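Local coordinates for 3-oxoacyl-[acyl-carrier protein] synthase (Thermus thermophilus, PDB 1UB7) that probably catalyses the first condensation of fatty acid synthesis, joining acetyl-CoA to malonyl-ACP to give 3-oxobutanoyl-ACP with loss of carbon dioxide, at residues T79-A84 with A137-K142; Y171-F176 with A315-G320; K186-A191 with N205-N210. All blocks are in the same frame, centred on the assembly; numbering follows the deposited sequence.

Interaction 1 of 3, residues T79-A84 with A137-K142; sequences TNTPDA and AEALSK
The carboxylate of E138 is gripped by N80 and T81. T81 OG1 gives its proton to E138 OE1 at 2.8 Å, nearly in line with the C-O bond, while N80 N reaches the same oxygen from above the carboxylate plane. N80 ND2 donates to E138 OE2 at 2.9 Å; the oxygen lies in the amide plane of N80, but the donor stands above the carboxylate plane. T81 OG1 also accepts from A139 N at 2.9 Å in an almost straight bond (173°); set between its own backbone N and carbonyl carbon (chi1 57°), it serves as donor and acceptor at once. T79 OG1 donates to A137 O at 2.6 Å and receives T81 N at 3.1 Å, which makes an ST turn. The turn begins the loop after strand 72-78, next to strand 131-138 in the five-stranded sheet of this thiolase-like fold. Around this shell, S278 OG bonds E138 OE2, and N80 OD1 takes the backbone N of G109, beside the predicted active-site residue C110. Asparagine suits a place needing both donor and acceptor. L140, whose CD2 meets T81 CG2, turns its side chain to within about 5 Å of that of N276, predicted to be catalytic.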
ATOM      1  N   THR A  79       1.041  -5.516  -4.764  1.00 34.23           N
ATOM      2  CA  THR A  79       0.736  -6.929  -4.596  1.00 34.66           C
ATOM      3  C   THR A  79      -0.501  -7.073  -3.737  1.00 37.35           C
ATOM      4  O   THR A  79      -0.940  -6.109  -3.106  1.00 42.05           O
ATOM      5  CB  THR A  79       1.899  -7.677  -3.894  1.00 40.85           C
ATOM      6  OG1 THR A  79       1.616  -9.087  -3.863  1.00 29.12           O
ATOM      7  CG2 THR A  79       2.089  -7.157  -2.454  1.00 29.36           C
ATOM      8  N   ASN A  80      -1.059  -8.277  -3.719  1.00 39.22           N
ATOM      9  CA  ASN A  80      -2.231  -8.574  -2.897  1.00 38.12           C
ATOM     10  C   ASN A  80      -1.962  -9.879  -2.153  1.00 37.17           C
ATOM     11  O   ASN A  80      -2.830 -10.418  -1.466  1.00 37.44           O
ATOM     12  CB  ASN A  80      -3.484  -8.680  -3.770  1.00 43.44           C
ATOM     13  CG  ASN A  80      -3.859  -7.348  -4.416  1.00 46.53           C
ATOM     14  OD1 ASN A  80      -4.425  -6.457  -3.768  1.00 55.25           O
ATOM     15  ND2 ASN A  80      -3.535  -7.203  -5.693  1.00 40.41           N
ATOM     16  N   THR A  81      -0.740 -10.389  -2.307  1.00 34.70           N
ATOM     17  CA  THR A  81      -0.326 -11.604  -1.629  1.00 34.80           C
ATOM     18  C   THR A  81       1.069 -11.418  -1.033  1.00 39.22           C
ATOM     19  O   THR A  81       1.966 -12.212  -1.294  1.00 38.19           O
ATOM     20  CB  THR A  81      -0.312 -12.854  -2.580  1.00 37.17           C
ATOM     21  OG1 THR A  81       0.535 -12.610  -3.709  1.00 33.62           O
ATOM     22  CG2 THR A  81      -1.734 -13.179  -3.065  1.00 32.87           C
ATOM     23  N   PRO A  82       1.264 -10.375  -0.201  1.00 38.21           N
ATOM     24  CA  PRO A  82       2.585 -10.151   0.396  1.00 39.66           C
ATOM     25  C   PRO A  82       3.000 -11.295   1.335  1.00 43.94           C
ATOM     26  O   PRO A  82       2.150 -11.969   1.931  1.00 43.23           O
ATOM     27  CB  PRO A  82       2.405  -8.826   1.128  1.00 35.53           C
ATOM     28  CG  PRO A  82       0.987  -8.927   1.608  1.00 37.36           C
ATOM     29  CD  PRO A  82       0.261  -9.469   0.394  1.00 37.12           C
ATOM     30  N   ASP A  83       4.305 -11.524   1.443  1.00 34.74           N
ATOM     31  CA  ASP A  83       4.820 -12.570   2.315  1.00 42.23           C
ATOM     32  C   ASP A  83       4.274 -12.435   3.726  1.00 42.41           C
ATOM     33  O   ASP A  83       3.854 -13.419   4.329  1.00 45.76           O
ATOM     34  CB  ASP A  83       6.346 -12.519   2.362  1.00 41.16           C
ATOM     35  CG  ASP A  83       6.979 -12.923   1.052  1.00 44.15           C
ATOM     36  OD1 ASP A  83       6.320 -12.790  -0.002  1.00 41.18           O
ATOM     37  OD2 ASP A  83       8.146 -13.362   1.078  1.00 54.11           O
ATOM     38  N   ALA A  84       4.288 -11.215   4.259  1.00 48.19           N
ATOM     39  CA  ALA A  84       3.785 -10.974   5.608  1.00 52.53           C
ATOM     40  C   ALA A  84       3.010  -9.660   5.685  1.00 59.65           C
ATOM     41  O   ALA A  84       3.083  -8.846   4.762  1.00 64.03           O
ATOM     42  CB  ALA A  84       4.947 -10.941   6.581  1.00 55.34           C
ATOM     43  N   ALA A 137       3.850  -7.797  -8.335  1.00 33.81           N
ATOM     44  CA  ALA A 137       4.154  -9.203  -8.055  1.00 35.05           C
ATOM     45  C   ALA A 137       3.073  -9.928  -7.259  1.00 38.20           C
ATOM     46  O   ALA A 137       2.644  -9.461  -6.197  1.00 31.08           O
ATOM     47  CB  ALA A 137       5.496  -9.309  -7.318  1.00 34.25           C
ATOM     48  N   GLU A 138       2.673 -11.098  -7.769  1.00 43.40           N
ATOM     49  CA  GLU A 138       1.615 -11.928  -7.171  1.00 41.43           C
ATOM     50  C   GLU A 138       1.884 -13.423  -7.144  1.00 37.81           C
ATOM     51  O   GLU A 138       2.290 -13.999  -8.142  1.00 44.18           O
ATOM     52  CB  GLU A 138       0.303 -11.730  -7.931  1.00 39.29           C
ATOM     53  CG  GLU A 138      -0.326 -10.373  -7.753  1.00 52.08           C
ATOM     54  CD  GLU A 138      -1.189 -10.296  -6.516  1.00 50.49           C
ATOM     55  OE1 GLU A 138      -0.774 -10.806  -5.455  1.00 52.59           O
ATOM     56  OE2 GLU A 138      -2.286  -9.710  -6.606  1.00 60.30           O
ATOM     57  N   ALA A 139       1.634 -14.049  -6.000  1.00 40.01           N
ATOM     58  CA  ALA A 139       1.787 -15.496  -5.864  1.00 39.83           C
ATOM     59  C   ALA A 139       0.386 -15.999  -5.513  1.00 39.56           C
ATOM     60  O   ALA A 139       0.134 -16.446  -4.400  1.00 37.74           O
ATOM     61  CB  ALA A 139       2.762 -15.833  -4.744  1.00 45.04           C
ATOM     62  N   LEU A 140      -0.530 -15.906  -6.466  1.00 39.65           N
ATOM     63  CA  LEU A 140      -1.904 -16.320  -6.227  1.00 47.69           C
ATOM     64  C   LEU A 140      -2.038 -17.792  -5.899  1.00 48.39           C
ATOM     65  O   LEU A 140      -2.949 -18.188  -5.179  1.00 50.24           O
ATOM     66  CB  LEU A 140      -2.766 -15.956  -7.429  1.00 42.86           C
ATOM     67  CG  LEU A 140      -2.854 -14.430  -7.535  1.00 56.22           C
ATOM     68  CD1 LEU A 140      -3.307 -14.000  -8.930  1.00 51.17           C
ATOM     69  CD2 LEU A 140      -3.788 -13.920  -6.431  1.00 38.84           C
ATOM     70  N   SER A 141      -1.114 -18.598  -6.404  1.00 48.11           N
ATOM     71  CA  SER A 141      -1.156 -20.030  -6.148  1.00 49.13           C
ATOM     72  C   SER A 141      -1.035 -20.339  -4.666  1.00 44.75           C
ATOM     73  O   SER A 141      -1.075 -21.496  -4.270  1.00 56.69           O
ATOM     74  CB  SER A 141      -0.034 -20.739  -6.905  1.00 43.67           C
ATOM     75  OG  SER A 141       1.230 -20.404  -6.379  1.00 41.26           O
ATOM     76  N   LYS A 142      -0.900 -19.311  -3.843  1.00 44.37           N
ATOM     77  CA  LYS A 142      -0.749 -19.536  -2.408  1.00 49.15           C
ATOM     78  C   LYS A 142      -2.033 -19.293  -1.622  1.00 47.26           C
ATOM     79  O   LYS A 142      -2.115 -19.663  -0.453  1.00 49.12           O
ATOM     80  CB  LYS A 142       0.355 -18.636  -1.844  1.00 47.68           C
ATOM     81  CG  LYS A 142       1.635 -18.610  -2.664  1.00 50.61           C
ATOM     82  CD  LYS A 142       2.458 -19.867  -2.525  1.00 49.18           C
ATOM     83  CE  LYS A 142       3.773 -19.725  -3.284  1.00 49.56           C
ATOM     84  NZ  LYS A 142       4.736 -20.820  -2.981  1.00 52.89           N
TER

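Interaction 2 of 3, residues Y171-F176 with A315-G320; sequences YGFRSF and AVLTWG
G172 and T318 open an antiparallel ladder between strands 172-180 and 311-318, and a classic beta bulge interrupts it where R174 and S175 both face V316. The two strands are neighbours in the four-stranded mixed sheet of the thiolase-like fold, with 172-180 at its edge within this chain.

The backbone bonds set the register. G172 N gives to T318 O at 2.9 Å, and T318 N returns the bond to G172 O. At the bulge V316 O takes R174 N at 2.7 Å and, weakly, S175 N at 3.4 Å, so one carbonyl serves two successive amides; V316 N then goes to S175 O. Glycine suits position 172, whose backbone angles would press a side chain against the preceding carbonyl.

Apolar contacts fill the face that carries F173, L317, F176 and A315. L317 CD1 sits over one face of the F173 ring in a CH-pi contact, though its detailed geometry is doubtful because the methyl is modelled too close to the G172 backbone. F176 CZ meets the ring's opposite face near the rim. A315 is small enough to leave room for F176, whose CD1 lies 3.7 Å from A315 CB.

The other face mixes S175 and T318 with V316, whose CB lies 3.4 Å from S175 OG. S175 OG bonds A229 O of helix 211-233, and T318 OG1 bonds H300 ND1 on the adjoining strand, so both hydroxyls have partners elsewhere in the chain. The aliphatic part of R174 lies obliquely across T318.

Where strand 311-318 ends and strand 172-180 begins, the edge of the Y171 ring meets a backbone carbonyl: W319 O lies near the ring plane, 3.1 Å from Y171 CD2.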
ATOM      1  N   TYR A 171       8.586  12.620 -23.968  1.00 56.46           N
ATOM      2  CA  TYR A 171       8.309  11.236 -23.585  1.00 55.48           C
ATOM      3  C   TYR A 171       7.783  11.118 -22.162  1.00 57.74           C
ATOM      4  O   TYR A 171       7.854  12.073 -21.375  1.00 58.37           O
ATOM      5  CB  TYR A 171       9.570  10.377 -23.694  1.00 55.90           C
ATOM      6  CG  TYR A 171      10.246  10.442 -25.039  1.00 57.92           C
ATOM      7  CD1 TYR A 171      11.058  11.525 -25.381  1.00 59.52           C
ATOM      8  CD2 TYR A 171      10.042   9.445 -25.988  1.00 51.31           C
ATOM      9  CE1 TYR A 171      11.650  11.611 -26.643  1.00 61.45           C
ATOM     10  CE2 TYR A 171      10.625   9.522 -27.247  1.00 57.75           C
ATOM     11  CZ  TYR A 171      11.427  10.607 -27.569  1.00 58.91           C
ATOM     12  OH  TYR A 171      12.000  10.689 -28.816  1.00 61.69           O
ATOM     13  N   GLY A 172       7.261   9.936 -21.841  1.00 50.99           N
ATOM     14  CA  GLY A 172       6.769   9.691 -20.505  1.00 43.50           C
ATOM     15  C   GLY A 172       5.269   9.600 -20.353  1.00 45.79           C
ATOM     16  O   GLY A 172       4.527   9.472 -21.332  1.00 41.29           O
ATOM     17  N   PHE A 173       4.826   9.664 -19.102  1.00 38.82           N
ATOM     18  CA  PHE A 173       3.409   9.580 -18.795  1.00 39.81           C
ATOM     19  C   PHE A 173       2.631  10.823 -19.247  1.00 43.53           C
ATOM     20  O   PHE A 173       3.041  11.964 -18.995  1.00 41.16           O
ATOM     21  CB  PHE A 173       3.248   9.342 -17.304  1.00 29.36           C
ATOM     22  CG  PHE A 173       3.586   7.939 -16.889  1.00 38.57           C
ATOM     23  CD1 PHE A 173       2.777   6.870 -17.286  1.00 28.09           C
ATOM     24  CD2 PHE A 173       4.724   7.675 -16.121  1.00 32.93           C
ATOM     25  CE1 PHE A 173       3.098   5.561 -16.923  1.00 31.74           C
ATOM     26  CE2 PHE A 173       5.051   6.370 -15.758  1.00 28.65           C
ATOM     27  CZ  PHE A 173       4.236   5.310 -16.158  1.00 31.17           C
ATOM     28  N   ARG A 174       1.510  10.596 -19.922  1.00 39.90           N
ATOM     29  CA  ARG A 174       0.702  11.699 -20.413  1.00 46.11           C
ATOM     30  C   ARG A 174      -0.610  11.813 -19.662  1.00 46.04           C
ATOM     31  O   ARG A 174      -1.205  12.887 -19.604  1.00 46.16           O
ATOM     32  CB  ARG A 174       0.440  11.533 -21.910  1.00 50.60           C
ATOM     33  CG  ARG A 174       1.715  11.473 -22.731  1.00 54.08           C
ATOM     34  CD  ARG A 174       1.439  11.584 -24.210  1.00 68.99           C
ATOM     35  NE  ARG A 174       0.831  12.868 -24.535  1.00 81.69           N
ATOM     36  CZ  ARG A 174       0.583  13.286 -25.771  1.00 88.86           C
ATOM     37  NH1 ARG A 174       0.896  12.518 -26.806  1.00 92.79           N
ATOM     38  NH2 ARG A 174       0.022  14.472 -25.972  1.00 92.49           N
ATOM     39  N   SER A 175      -1.060  10.709 -19.080  1.00 46.18           N
ATOM     40  CA  SER A 175      -2.304  10.724 -18.330  1.00 44.19           C
ATOM     41  C   SER A 175      -2.472   9.495 -17.461  1.00 43.02           C
ATOM     42  O   SER A 175      -1.804   8.476 -17.650  1.00 39.57           O
ATOM     43  CB  SER A 175      -3.499  10.810 -19.281  1.00 46.50           C
ATOM     44  OG  SER A 175      -3.587   9.637 -20.072  1.00 52.19           O
ATOM     45  N   PHE A 176      -3.389   9.614 -16.508  1.00 43.09           N
ATOM     46  CA  PHE A 176      -3.728   8.539 -15.585  1.00 40.18           C
ATOM     47  C   PHE A 176      -5.211   8.689 -15.276  1.00 38.53           C
ATOM     48  O   PHE A 176      -5.706   9.802 -15.076  1.00 35.07           O
ATOM     49  CB  PHE A 176      -2.969   8.662 -14.243  1.00 39.74           C
ATOM     50  CG  PHE A 176      -1.501   8.310 -14.305  1.00 32.15           C
ATOM     51  CD1 PHE A 176      -1.089   6.979 -14.322  1.00 28.48           C
ATOM     52  CD2 PHE A 176      -0.531   9.324 -14.316  1.00 31.70           C
ATOM     53  CE1 PHE A 176       0.281   6.650 -14.351  1.00 32.98           C
ATOM     54  CE2 PHE A 176       0.841   9.018 -14.347  1.00 33.01           C
ATOM     55  CZ  PHE A 176       1.249   7.676 -14.365  1.00 32.70           C
ATOM     56  N   ALA A 315      -3.601   4.237 -18.103  1.00 46.35           N
ATOM     57  CA  ALA A 315      -2.568   5.234 -18.312  1.00 39.91           C
ATOM     58  C   ALA A 315      -2.079   5.273 -19.759  1.00 43.32           C
ATOM     59  O   ALA A 315      -2.139   4.280 -20.489  1.00 41.59           O
ATOM     60  CB  ALA A 315      -1.398   4.957 -17.374  1.00 40.33           C
ATOM     61  N   VAL A 316      -1.610   6.446 -20.165  1.00 42.31           N
ATOM     62  CA  VAL A 316      -1.075   6.652 -21.493  1.00 40.04           C
ATOM     63  C   VAL A 316       0.350   7.119 -21.255  1.00 42.40           C
ATOM     64  O   VAL A 316       0.589   8.104 -20.543  1.00 35.77           O
ATOM     65  CB  VAL A 316      -1.868   7.728 -22.273  1.00 46.48           C
ATOM     66  CG1 VAL A 316      -1.069   8.193 -23.490  1.00 42.27           C
ATOM     67  CG2 VAL A 316      -3.208   7.156 -22.718  1.00 43.23           C
ATOM     68  N   LEU A 317       1.285   6.392 -21.862  1.00 42.82           N
ATOM     69  CA  LEU A 317       2.712   6.632 -21.730  1.00 43.74           C
ATOM     70  C   LEU A 317       3.382   6.634 -23.088  1.00 47.93           C
ATOM     71  O   LEU A 317       3.196   5.705 -23.874  1.00 49.33           O
ATOM     72  CB  LEU A 317       3.323   5.502 -20.895  1.00 46.31           C
ATOM     73  CG  LEU A 317       4.840   5.346 -20.832  1.00 47.61           C
ATOM     74  CD1 LEU A 317       5.457   6.496 -20.037  1.00 49.33           C
ATOM     75  CD2 LEU A 317       5.174   4.021 -20.182  1.00 41.82           C
ATOM     76  N   THR A 318       4.149   7.683 -23.370  1.00 49.62           N
ATOM     77  CA  THR A 318       4.892   7.764 -24.620  1.00 45.29           C
ATOM     78  C   THR A 318       6.210   7.068 -24.273  1.00 49.21           C
ATOM     79  O   THR A 318       7.043   7.618 -23.549  1.00 45.57           O
ATOM     80  CB  THR A 318       5.156   9.227 -25.036  1.00 47.08           C
ATOM     81  OG1 THR A 318       3.940   9.815 -25.527  1.00 45.55           O
ATOM     82  CG2 THR A 318       6.221   9.292 -26.119  1.00 47.58           C
ATOM     83  N   TRP A 319       6.375   5.851 -24.791  1.00 48.20           N
ATOM     84  CA  TRP A 319       7.545   5.016 -24.527  1.00 46.94           C
ATOM     85  C   TRP A 319       8.938   5.623 -24.734  1.00 47.93           C
ATOM     86  O   TRP A 319       9.147   6.482 -25.590  1.00 47.43           O
ATOM     87  CB  TRP A 319       7.442   3.723 -25.345  1.00 41.69           C
ATOM     88  CG  TRP A 319       8.187   2.590 -24.724  1.00 44.99           C
ATOM     89  CD1 TRP A 319       9.428   2.131 -25.065  1.00 42.35           C
ATOM     90  CD2 TRP A 319       7.767   1.811 -23.591  1.00 50.17           C
ATOM     91  NE1 TRP A 319       9.810   1.115 -24.212  1.00 45.17           N
ATOM     92  CE2 TRP A 319       8.810   0.900 -23.298  1.00 48.23           C
ATOM     93  CE3 TRP A 319       6.611   1.796 -22.794  1.00 43.43           C
ATOM     94  CZ2 TRP A 319       8.731  -0.021 -22.237  1.00 55.77           C
ATOM     95  CZ3 TRP A 319       6.533   0.877 -21.738  1.00 45.26           C
ATOM     96  CH2 TRP A 319       7.587  -0.016 -21.471  1.00 44.77           C
ATOM     97  N   GLY A 320       9.889   5.160 -23.931  1.00 43.43           N
ATOM     98  CA  GLY A 320      11.252   5.630 -24.068  1.00 44.65           C
ATOM     99  C   GLY A 320      11.558   6.973 -23.445  1.00 47.05           C
ATOM    100  O   GLY A 320      11.001   7.335 -22.410  1.00 48.29           O
TER

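Interaction 3 of 3, residues K186-A191 with N205-N210; sequences KELYHA and NRLYMN
Y189 and Y208 form the hydrogen-bonded pair of this short antiparallel ladder. Y208 N reaches Y189 O at 3.0 Å, practically straight (176°), and Y189 N gives to Y208 O at 3.2 Å. A third bond continues the pairing beyond the strands, from N210 N to E187 O at 2.9 Å.

N210 stands at the N-cap of helix 211-233, a place that asparagine suits because its OD1 can accept from an amide of the first turn; here it takes E213 N, weakly. Its ND2 runs alongside the E187 carboxylate, but the angle is too poor for a bond. E187 OE2 has instead a salt bridge with NZ of K186, whose hydrogen bond, at 3.2 Å, is weak. H190 ND1 makes a weak bond to A191 O.

The tyrosine rings share one face of the ladder and meet obliquely, their planes 42° apart, with Y189 CZ 3.3 Å from Y208 CD2. Y189 chi1 of 61° brings its ring against Y208 CB, in an off-centre CH-pi contact. The Y208 ring in turn presents an edge to K186 O, which lies in its plane 3.1 Å from CE2. On the other face M209 CE closes tightly on L188 CD1, the unbranched thioether lying alongside the leucine.

F86 of the second subunit packs on L188, H190 and L207, and H190 and A191 pair with a strand of that subunit. The arrangement is a two-stranded antiparallel ribbon joined by a long loop, extended across the dimer interface and leading directly into a capped helix.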
ATOM      1  N   LYS A 186     -18.098  -7.144  -2.453  1.00 72.19           N
ATOM      2  CA  LYS A 186     -18.600  -8.517  -2.332  1.00 77.58           C
ATOM      3  C   LYS A 186     -18.386  -9.356  -3.602  1.00 79.71           C
ATOM      4  O   LYS A 186     -18.445 -10.589  -3.558  1.00 79.07           O
ATOM      5  CB  LYS A 186     -20.094  -8.482  -2.003  1.00 75.06           C
ATOM      6  CG  LYS A 186     -20.853  -7.500  -2.879  1.00 76.98           C
ATOM      7  CD  LYS A 186     -22.352  -7.693  -2.810  1.00 77.19           C
ATOM      8  CE  LYS A 186     -23.077  -6.514  -3.455  1.00 77.97           C
ATOM      9  NZ  LYS A 186     -22.515  -6.152  -4.787  1.00 78.42           N
ATOM     10  N   GLU A 187     -18.130  -8.674  -4.721  1.00 80.11           N
ATOM     11  CA  GLU A 187     -17.929  -9.310  -6.030  1.00 79.11           C
ATOM     12  C   GLU A 187     -16.591 -10.026  -6.225  1.00 78.54           C
ATOM     13  O   GLU A 187     -16.463 -10.888  -7.096  1.00 72.63           O
ATOM     14  CB  GLU A 187     -18.098  -8.260  -7.129  1.00 79.98           C
ATOM     15  CG  GLU A 187     -19.334  -7.401  -6.948  1.00 87.98           C
ATOM     16  CD  GLU A 187     -20.625  -8.184  -7.118  1.00 92.50           C
ATOM     17  OE1 GLU A 187     -20.646  -9.394  -6.793  1.00 91.32           O
ATOM     18  OE2 GLU A 187     -21.625  -7.578  -7.566  1.00 94.89           O
ATOM     19  N   LEU A 188     -15.597  -9.657  -5.424  1.00 78.20           N
ATOM     20  CA  LEU A 188     -14.270 -10.261  -5.505  1.00 78.25           C
ATOM     21  C   LEU A 188     -13.531  -9.961  -4.202  1.00 77.11           C
ATOM     22  O   LEU A 188     -13.403  -8.798  -3.815  1.00 76.52           O
ATOM     23  CB  LEU A 188     -13.501  -9.690  -6.710  1.00 72.58           C
ATOM     24  CG  LEU A 188     -12.077 -10.187  -6.998  1.00 68.34           C
ATOM     25  CD1 LEU A 188     -12.040 -11.711  -7.109  1.00 64.25           C
ATOM     26  CD2 LEU A 188     -11.583  -9.544  -8.279  1.00 66.08           C
ATOM     27  N   TYR A 189     -13.051 -11.008  -3.528  1.00 78.11           N
ATOM     28  CA  TYR A 189     -12.349 -10.840  -2.257  1.00 74.02           C
ATOM     29  C   TYR A 189     -11.709 -12.108  -1.662  1.00 73.67           C
ATOM     30  O   TYR A 189     -11.872 -13.223  -2.162  1.00 69.67           O
ATOM     31  CB  TYR A 189     -13.319 -10.243  -1.222  1.00 74.63           C
ATOM     32  CG  TYR A 189     -14.527 -11.120  -0.934  1.00 77.77           C
ATOM     33  CD1 TYR A 189     -14.391 -12.325  -0.233  1.00 75.51           C
ATOM     34  CD2 TYR A 189     -15.798 -10.771  -1.403  1.00 78.06           C
ATOM     35  CE1 TYR A 189     -15.481 -13.160  -0.010  1.00 77.68           C
ATOM     36  CE2 TYR A 189     -16.898 -11.601  -1.186  1.00 78.45           C
ATOM     37  CZ  TYR A 189     -16.731 -12.795  -0.489  1.00 78.40           C
ATOM     38  OH  TYR A 189     -17.805 -13.630  -0.277  1.00 73.86           O
ATOM     39  N   HIS A 190     -10.976 -11.886  -0.576  1.00 74.90           N
ATOM     40  CA  HIS A 190     -10.305 -12.915   0.211  1.00 77.21           C
ATOM     41  C   HIS A 190      -9.950 -12.207   1.522  1.00 79.15           C
ATOM     42  O   HIS A 190      -9.029 -11.382   1.574  1.00 78.93           O
ATOM     43  CB  HIS A 190      -9.030 -13.425  -0.475  1.00 73.56           C
ATOM     44  CG  HIS A 190      -8.254 -14.409   0.353  1.00 71.71           C
ATOM     45  ND1 HIS A 190      -7.602 -14.055   1.516  1.00 67.77           N
ATOM     46  CD2 HIS A 190      -8.049 -15.739   0.199  1.00 69.90           C
ATOM     47  CE1 HIS A 190      -7.029 -15.122   2.042  1.00 68.28           C
ATOM     48  NE2 HIS A 190      -7.285 -16.158   1.262  1.00 70.33           N
ATOM     49  N   ALA A 191     -10.701 -12.513   2.575  1.00 77.86           N
ATOM     50  CA  ALA A 191     -10.482 -11.889   3.873  1.00 78.43           C
ATOM     51  C   ALA A 191      -9.032 -11.964   4.346  1.00 78.42           C
ATOM     52  O   ALA A 191      -8.181 -12.615   3.725  1.00 78.08           O
ATOM     53  CB  ALA A 191     -11.398 -12.527   4.911  1.00 78.54           C
ATOM     54  N   ASN A 205     -12.329 -18.423   4.175  1.00120.18           N
ATOM     55  CA  ASN A 205     -10.868 -18.514   4.072  1.00120.95           C
ATOM     56  C   ASN A 205     -10.302 -18.779   2.668  1.00120.58           C
ATOM     57  O   ASN A 205      -9.159 -19.225   2.534  1.00120.96           O
ATOM     58  CB  ASN A 205     -10.323 -19.575   5.055  1.00121.58           C
ATOM     59  CG  ASN A 205     -10.729 -21.005   4.686  1.00122.39           C
ATOM     60  OD1 ASN A 205     -10.541 -21.449   3.552  1.00123.20           O
ATOM     61  ND2 ASN A 205     -11.268 -21.737   5.659  1.00121.13           N
ATOM     62  N   ARG A 206     -11.086 -18.503   1.627  1.00117.89           N
ATOM     63  CA  ARG A 206     -10.618 -18.716   0.259  1.00114.37           C
ATOM     64  C   ARG A 206     -11.061 -17.652  -0.739  1.00110.19           C
ATOM     65  O   ARG A 206     -12.044 -16.935  -0.522  1.00109.02           O
ATOM     66  CB  ARG A 206     -11.029 -20.105  -0.240  1.00117.36           C
ATOM     67  CG  ARG A 206     -10.154 -21.221   0.316  1.00122.65           C
ATOM     68  CD  ARG A 206      -8.687 -20.982  -0.040  1.00125.41           C
ATOM     69  NE  ARG A 206      -7.778 -21.854   0.703  1.00127.91           N
ATOM     70  CZ  ARG A 206      -6.452 -21.809   0.611  1.00128.78           C
ATOM     71  NH1 ARG A 206      -5.865 -20.933  -0.196  1.00128.95           N
ATOM     72  NH2 ARG A 206      -5.707 -22.640   1.329  1.00127.27           N
ATOM     73  N   LEU A 207     -10.314 -17.561  -1.835  1.00101.84           N
ATOM     74  CA  LEU A 207     -10.580 -16.593  -2.888  1.00 94.65           C
ATOM     75  C   LEU A 207     -11.962 -16.815  -3.494  1.00 95.74           C
ATOM     76  O   LEU A 207     -12.270 -17.917  -3.948  1.00 98.13           O
ATOM     77  CB  LEU A 207      -9.506 -16.719  -3.970  1.00 86.18           C
ATOM     78  CG  LEU A 207      -9.285 -15.549  -4.931  1.00 81.06           C
ATOM     79  CD1 LEU A 207      -8.054 -15.830  -5.756  1.00 79.18           C
ATOM     80  CD2 LEU A 207     -10.490 -15.344  -5.825  1.00 77.89           C
ATOM     81  N   TYR A 208     -12.788 -15.766  -3.492  1.00 95.41           N
ATOM     82  CA  TYR A 208     -14.140 -15.824  -4.060  1.00 93.64           C
ATOM     83  C   TYR A 208     -14.321 -14.813  -5.199  1.00 95.82           C
ATOM     84  O   TYR A 208     -13.798 -13.694  -5.135  1.00 94.14           O
ATOM     85  CB  TYR A 208     -15.201 -15.543  -2.987  1.00 90.51           C
ATOM     86  CG  TYR A 208     -16.556 -15.234  -3.584  1.00 86.53           C
ATOM     87  CD1 TYR A 208     -17.306 -16.229  -4.208  1.00 89.18           C
ATOM     88  CD2 TYR A 208     -17.049 -13.927  -3.607  1.00 86.08           C
ATOM     89  CE1 TYR A 208     -18.508 -15.932  -4.846  1.00 89.95           C
ATOM     90  CE2 TYR A 208     -18.249 -13.618  -4.244  1.00 83.40           C
ATOM     91  CZ  TYR A 208     -18.972 -14.625  -4.863  1.00 87.32           C
ATOM     92  OH  TYR A 208     -20.149 -14.334  -5.516  1.00 84.86           O
ATOM     93  N   MET A 209     -15.076 -15.200  -6.231  1.00 95.62           N
ATOM     94  CA  MET A 209     -15.319 -14.312  -7.368  1.00 94.72           C
ATOM     95  C   MET A 209     -16.703 -14.477  -8.023  1.00 91.64           C
ATOM     96  O   MET A 209     -17.155 -15.591  -8.299  1.00 91.53           O
ATOM     97  CB  MET A 209     -14.220 -14.503  -8.430  1.00 95.53           C
ATOM     98  CG  MET A 209     -14.137 -13.372  -9.469  1.00100.46           C
ATOM     99  SD  MET A 209     -12.932 -13.643 -10.817  1.00102.11           S
ATOM    100  CE  MET A 209     -11.408 -12.921 -10.133  1.00103.57           C
ATOM    101  N   ASN A 210     -17.363 -13.344  -8.252  1.00 87.93           N
ATOM    102  CA  ASN A 210     -18.674 -13.282  -8.896  1.00 83.04           C
ATOM    103  C   ASN A 210     -18.342 -12.924 -10.342  1.00 83.23           C
ATOM    104  O   ASN A 210     -18.516 -11.779 -10.760  1.00 83.87           O
ATOM    105  CB  ASN A 210     -19.519 -12.161  -8.266  1.00 83.29           C
ATOM    106  CG  ASN A 210     -20.986 -12.195  -8.696  1.00 84.37           C
ATOM    107  OD1 ASN A 210     -21.311 -12.235  -9.888  1.00 78.18           O
ATOM    108  ND2 ASN A 210     -21.880 -12.163  -7.714  1.00 83.38           N
TER

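Overall arrangement
Interactions 1 and 3 lie on the same side of the molecule, their centres 15 Å apart, and touch lightly where K142 O comes within 4.0 Å of R206 NH1. Both also meet the second subunit: A84 of interaction 1, and H190 and A191 of interaction 3, pair with its strands. Both come near the predicted active site as well: the side chain of N276 is about 5 Å from that of L140 and about 6 Å from that of M209, and the side chain of H246 about 8 Å and 7 Å from those same two side chains. Interaction 2 lies across the chain's centre from both, its centre 28 Å from that of interaction 1 and 33 Å from that of interaction 3, away from the predicted active-site residues.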